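Local coordinates for protein cellulase (Xanthomonas axonopodis pv. citri, PDB 5HOS) that probably hydrolyses internal beta-1,4-glucosidic bonds of cellulose and related glucans, as an endoglucanase of glycoside hydrolase family 5, at residues T247-W259 with G286-W298. Numbering follows the deposited sequence.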
loop_
_atom_site.group_PDB
_atom_site.type_symbol
_atom_site.label_atom_id
_atom_site.label_comp_id
_atom_site.label_asym_id
_atom_site.label_seq_id
_atom_site.Cartn_x
_atom_site.Cartn_y
_atom_site.Cartn_z
ATOM N N THR A 247 -7.025 -10.045 -20.247
ATOM C CA THR A 247 -8.133 -9.481 -19.488
ATOM C C THR A 247 -8.176 -9.930 -18.011
ATOM O O THR A 247 -9.102 -9.550 -17.290
ATOM C CB THR A 247 -9.464 -9.868 -20.157
ATOM O OG1 THR A 247 -9.540 -11.293 -20.256
ATOM C CG2 THR A 247 -9.561 -9.269 -21.564
ATOM N N VAL A 248 -7.182 -10.700 -17.555
ATOM C CA VAL A 248 -7.193 -11.272 -16.191
ATOM C C VAL A 248 -7.193 -10.218 -15.065
ATOM O O VAL A 248 -7.715 -10.474 -13.975
ATOM C CB VAL A 248 -6.047 -12.308 -15.979
ATOM C CG1 VAL A 248 -4.678 -11.636 -15.880
ATOM C CG2 VAL A 248 -6.309 -13.162 -14.743
ATOM N N GLY A 249 -6.617 -9.045 -15.326
ATOM C CA GLY A 249 -6.647 -7.950 -14.362
ATOM C C GLY A 249 -8.060 -7.468 -14.117
ATOM O O GLY A 249 -8.536 -7.448 -12.982
ATOM N N VAL A 250 -8.736 -7.119 -15.204
ATOM C CA VAL A 250 -10.125 -6.660 -15.156
ATOM C C VAL A 250 -11.007 -7.715 -14.468
ATOM O O VAL A 250 -11.801 -7.393 -13.574
ATOM C CB VAL A 250 -10.659 -6.368 -16.579
ATOM C CG1 VAL A 250 -12.168 -6.137 -16.578
ATOM C CG2 VAL A 250 -9.937 -5.165 -17.175
ATOM N N GLU A 251 -10.837 -8.967 -14.877
ATOM C CA GLU A 251 -11.617 -10.078 -14.332
ATOM C C GLU A 251 -11.430 -10.269 -12.829
ATOM O O GLU A 251 -12.395 -10.564 -12.130
ATOM C CB GLU A 251 -11.278 -11.371 -15.059
ATOM C CG GLU A 251 -11.826 -11.406 -16.482
ATOM C CD GLU A 251 -11.088 -12.375 -17.384
ATOM O OE1 GLU A 251 -10.389 -13.277 -16.881
ATOM O OE2 GLU A 251 -11.205 -12.226 -18.612
ATOM N N ARG A 252 -10.199 -10.093 -12.350
ATOM C CA ARG A 252 -9.881 -10.246 -10.926
ATOM C C ARG A 252 -10.232 -9.034 -10.068
ATOM O O ARG A 252 -10.230 -9.149 -8.837
ATOM C CB ARG A 252 -8.416 -10.636 -10.740
ATOM C CG ARG A 252 -8.151 -12.069 -11.165
ATOM C CD ARG A 252 -6.686 -12.413 -11.069
ATOM N NE ARG A 252 -6.405 -13.808 -11.409
ATOM C CZ ARG A 252 -5.180 -14.318 -11.558
ATOM N NH1 ARG A 252 -4.101 -13.557 -11.399
ATOM N NH2 ARG A 252 -5.025 -15.601 -11.877
ATOM N N LEU A 253 -10.512 -7.890 -10.704
ATOM C CA LEU A 253 -11.054 -6.710 -10.017
ATOM C C LEU A 253 -12.575 -6.624 -10.018
ATOM O O LEU A 253 -13.143 -5.883 -9.209
ATOM C CB LEU A 253 -10.495 -5.405 -10.612
ATOM C CG LEU A 253 -8.989 -5.138 -10.494
ATOM C CD1 LEU A 253 -8.666 -3.710 -10.915
ATOM C CD2 LEU A 253 -8.449 -5.401 -9.089
ATOM N N ARG A 254 -13.243 -7.367 -10.897
ATOM C CA ARG A 254 -14.674 -7.128 -11.136
ATOM C C ARG A 254 -15.580 -7.300 -9.896
ATOM O O ARG A 254 -16.354 -6.392 -9.572
ATOM C CB ARG A 254 -15.188 -7.984 -12.297
ATOM C CG ARG A 254 -16.544 -7.534 -12.816
ATOM C CD ARG A 254 -16.978 -8.341 -14.035
ATOM N NE ARG A 254 -16.234 -8.003 -15.252
ATOM C CZ ARG A 254 -16.376 -6.880 -15.965
ATOM N NH1 ARG A 254 -17.235 -5.914 -15.605
ATOM N NH2 ARG A 254 -15.639 -6.710 -17.055
ATOM N N SER A 255 -15.511 -8.444 -9.214
ATOM C CA SER A 255 -16.420 -8.664 -8.068
ATOM C C SER A 255 -16.106 -7.704 -6.916
ATOM O O SER A 255 -17.020 -7.163 -6.302
ATOM C CB SER A 255 -16.466 -10.129 -7.610
ATOM O OG SER A 255 -15.219 -10.595 -7.141
ATOM N N PHE A 256 -14.825 -7.441 -6.668
ATOM C CA PHE A 256 -14.427 -6.448 -5.658
ATOM C C PHE A 256 -15.015 -5.071 -5.965
ATOM O O PHE A 256 -15.528 -4.389 -5.067
ATOM C CB PHE A 256 -12.903 -6.381 -5.551
ATOM C CG PHE A 256 -12.405 -5.425 -4.503
ATOM C CD1 PHE A 256 -12.647 -5.657 -3.156
ATOM C CD2 PHE A 256 -11.699 -4.282 -4.864
ATOM C CE1 PHE A 256 -12.195 -4.768 -2.185
ATOM C CE2 PHE A 256 -11.235 -3.392 -3.898
ATOM C CZ PHE A 256 -11.489 -3.634 -2.559
ATOM N N THR A 257 -14.971 -4.689 -7.241
ATOM C CA THR A 257 -15.504 -3.405 -7.690
ATOM C C THR A 257 -17.001 -3.269 -7.392
ATOM O O THR A 257 -17.445 -2.254 -6.836
ATOM C CB THR A 257 -15.189 -3.184 -9.184
ATOM O OG1 THR A 257 -13.760 -3.173 -9.358
ATOM C CG2 THR A 257 -15.755 -1.873 -9.676
ATOM N N GLU A 258 -17.782 -4.285 -7.734
ATOM C CA GLU A 258 -19.221 -4.241 -7.442
ATOM C C GLU A 258 -19.507 -4.317 -5.925
ATOM O O GLU A 258 -20.480 -3.728 -5.442
ATOM C CB GLU A 258 -19.967 -5.336 -8.216
ATOM C CG GLU A 258 -21.489 -5.213 -8.151
ATOM C CD GLU A 258 -22.029 -3.875 -8.639
ATOM O OE1 GLU A 258 -23.049 -3.410 -8.066
ATOM O OE2 GLU A 258 -21.434 -3.295 -9.577
ATOM N N TRP A 259 -18.662 -5.035 -5.186
ATOM C CA TRP A 259 -18.752 -5.063 -3.722
ATOM C C TRP A 259 -18.578 -3.646 -3.153
ATOM O O TRP A 259 -19.356 -3.228 -2.289
ATOM C CB TRP A 259 -17.703 -6.016 -3.107
ATOM C CG TRP A 259 -17.807 -6.108 -1.608
ATOM C CD1 TRP A 259 -18.580 -6.971 -0.887
ATOM C CD2 TRP A 259 -17.126 -5.285 -0.652
ATOM N NE1 TRP A 259 -18.423 -6.739 0.461
ATOM C CE2 TRP A 259 -17.535 -5.713 0.635
ATOM C CE3 TRP A 259 -16.199 -4.233 -0.756
ATOM C CZ2 TRP A 259 -17.046 -5.130 1.814
ATOM C CZ3 TRP A 259 -15.719 -3.648 0.420
ATOM C CH2 TRP A 259 -16.149 -4.100 1.686
ATOM N N GLY A 286 -5.660 -2.631 -19.768
ATOM C CA GLY A 286 -7.061 -2.903 -19.503
ATOM C C GLY A 286 -7.447 -2.647 -18.062
ATOM O O GLY A 286 -8.480 -2.022 -17.789
ATOM N N MET A 287 -6.615 -3.116 -17.136
ATOM C CA MET A 287 -6.916 -2.954 -15.710
ATOM C C MET A 287 -6.892 -1.489 -15.297
ATOM O O MET A 287 -7.757 -1.045 -14.550
ATOM C CB MET A 287 -5.951 -3.765 -14.854
ATOM C CG MET A 287 -6.397 -3.913 -13.407
ATOM S SD MET A 287 -5.342 -4.979 -12.408
ATOM C CE MET A 287 -3.721 -4.698 -13.124
ATOM N N LEU A 288 -5.920 -0.733 -15.801
ATOM C CA LEU A 288 -5.849 0.706 -15.519
ATOM C C LEU A 288 -7.026 1.462 -16.136
ATOM O O LEU A 288 -7.595 2.343 -15.502
ATOM C CB LEU A 288 -4.514 1.288 -15.990
ATOM C CG LEU A 288 -3.283 0.690 -15.289
ATOM C CD1 LEU A 288 -2.011 1.142 -15.984
ATOM C CD2 LEU A 288 -3.236 1.035 -13.809
ATOM N N GLY A 289 -7.403 1.108 -17.361
ATOM C CA GLY A 289 -8.603 1.680 -17.995
ATOM C C GLY A 289 -9.886 1.341 -17.256
ATOM O O GLY A 289 -10.779 2.184 -17.108
ATOM N N TYR A 290 -9.972 0.102 -16.780
ATOM C CA TYR A 290 -11.122 -0.352 -16.009
ATOM C C TYR A 290 -11.314 0.487 -14.739
ATOM O O TYR A 290 -12.438 0.912 -14.430
ATOM C CB TYR A 290 -10.983 -1.848 -15.693
ATOM C CG TYR A 290 -12.123 -2.422 -14.884
ATOM C CD1 TYR A 290 -13.306 -2.852 -15.498
ATOM C CD2 TYR A 290 -12.024 -2.527 -13.499
ATOM C CE1 TYR A 290 -14.356 -3.370 -14.747
ATOM C CE2 TYR A 290 -13.061 -3.045 -12.743
ATOM C CZ TYR A 290 -14.224 -3.465 -13.363
ATOM O OH TYR A 290 -15.243 -3.964 -12.585
ATOM N N MET A 291 -10.221 0.759 -14.024
ATOM C CA MET A 291 -10.314 1.586 -12.826
ATOM C C MET A 291 -10.793 3.013 -13.154
ATOM O O MET A 291 -11.655 3.538 -12.443
ATOM C CB MET A 291 -9.000 1.569 -12.034
ATOM C CG MET A 291 -8.734 0.230 -11.351
ATOM S SD MET A 291 -7.321 0.262 -10.223
ATOM C CE MET A 291 -5.996 -0.014 -11.390
ATOM N N GLU A 292 -10.287 3.626 -14.231
ATOM C CA GLU A 292 -10.776 4.982 -14.609
ATOM C C GLU A 292 -12.246 4.971 -15.058
ATOM O O GLU A 292 -12.992 5.903 -14.751
ATOM C CB GLU A 292 -9.851 5.759 -15.592
ATOM C CG GLU A 292 -9.294 5.030 -16.804
ATOM C CD GLU A 292 -8.651 5.970 -17.831
ATOM O OE1 GLU A 292 -9.377 6.770 -18.459
ATOM O OE2 GLU A 292 -7.418 5.900 -18.037
ATOM N N SER A 293 -12.666 3.903 -15.736
ATOM C CA SER A 293 -14.089 3.699 -16.077
ATOM C C SER A 293 -15.002 3.416 -14.874
ATOM O O SER A 293 -16.221 3.523 -14.992
ATOM C CB SER A 293 -14.235 2.555 -17.081
ATOM O OG SER A 293 -13.491 2.828 -18.253
ATOM N N ASN A 294 -14.413 3.017 -13.747
ATOM C CA ASN A 294 -15.143 2.763 -12.503
ATOM C C ASN A 294 -14.625 3.630 -11.353
ATOM O O ASN A 294 -14.457 3.160 -10.223
ATOM C CB ASN A 294 -15.043 1.276 -12.172
ATOM C CG ASN A 294 -15.817 0.423 -13.151
ATOM O OD1 ASN A 294 -17.017 0.235 -12.989
ATOM N ND2 ASN A 294 -15.141 -0.087 -14.176
ATOM N N SER A 295 -14.420 4.913 -11.657
ATOM C CA SER A 295 -13.887 5.890 -10.707
ATOM C C SER A 295 -14.899 6.352 -9.651
ATOM O O SER A 295 -14.527 7.083 -8.746
ATOM C CB SER A 295 -13.330 7.112 -11.456
ATOM O OG SER A 295 -14.354 7.831 -12.138
ATOM N N ASP A 296 -16.168 5.949 -9.761
ATOM C CA ASP A 296 -17.120 6.146 -8.659
ATOM C C ASP A 296 -16.673 5.380 -7.403
ATOM O O ASP A 296 -16.943 5.808 -6.282
ATOM C CB ASP A 296 -18.566 5.782 -9.063
ATOM C CG ASP A 296 -18.734 4.317 -9.438
ATOM O OD1 ASP A 296 -17.852 3.752 -10.115
ATOM O OD2 ASP A 296 -19.766 3.725 -9.071
ATOM N N VAL A 297 -15.960 4.268 -7.589
ATOM C CA VAL A 297 -15.419 3.515 -6.452
ATOM C C VAL A 297 -13.887 3.491 -6.386
ATOM O O VAL A 297 -13.350 3.543 -5.302
ATOM C CB VAL A 297 -15.996 2.085 -6.370
ATOM C CG1 VAL A 297 -17.512 2.138 -6.235
ATOM C CG2 VAL A 297 -15.597 1.235 -7.565
ATOM N N TRP A 298 -13.193 3.423 -7.518
ATOM C CA TRP A 298 -11.725 3.416 -7.502
ATOM C C TRP A 298 -11.178 4.830 -7.334
ATOM O O TRP A 298 -11.521 5.725 -8.109
ATOM C CB TRP A 298 -11.159 2.750 -8.752
ATOM C CG TRP A 298 -11.356 1.265 -8.744
ATOM C CD1 TRP A 298 -12.264 0.552 -9.479
ATOM C CD2 TRP A 298 -10.651 0.309 -7.940
ATOM N NE1 TRP A 298 -12.152 -0.792 -9.198
ATOM C CE2 TRP A 298 -11.180 -0.968 -8.249
ATOM C CE3 TRP A 298 -9.624 0.407 -6.987
ATOM C CZ2 TRP A 298 -10.703 -2.140 -7.654
ATOM C CZ3 TRP A 298 -9.156 -0.759 -6.384
ATOM C CH2 TRP A 298 -9.698 -2.018 -6.721
#
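Two neighbouring outer helices of the (beta/alpha)8 barrel meet where Y290, from helix 278-293, enters as a knob among V250, L253, R254 and T257 of helix 248-262. The short helical segments run at 37° to each other, their axes 8.3 Å apart at closest. Y290 extends straight away from its own backbone N (chi1 180°), carrying the ring across the groove: Y290 CD1 lies 3.6 Å from V250 CG1, and R254 brings NH1 to the ring's edge, with the guanidinium and ring planes nearly perpendicular. A long aromatic ring suits this place because it can touch aliphatic groups along its length while its hydroxyl ends beside the backbone of R254. N294 ND2 lies over the centre of one ring face and donates to Y290 O, while N294 OD1 is hydrogen-bonded to R261.

M287 lies crosswise to L253, its flexible chain fitted against the branched leucine, with M287 CG tight against L253 CD1 at 3.4 Å. With no side chain on the face turned to M287, G249 lets the helices come close, its CA 3.8 Å from M287 SD.

In the barrel fold helix 278-293 leads through a loop into the last strand, 298-306, whose first residue, W298, packs on L269 of the preceding strand. W298 NE1 donates to T257 OG1 at 2.9 Å, near the indole plane. Threonine fits because T257 OG1 itself donates to L253 O at 2.8 Å, joining indole and helix backbone, while its CG2 rests on V297 CG2. W298 CH2 meets F256 CE2 at 3.5 Å, the two ring planes inclined at 54°.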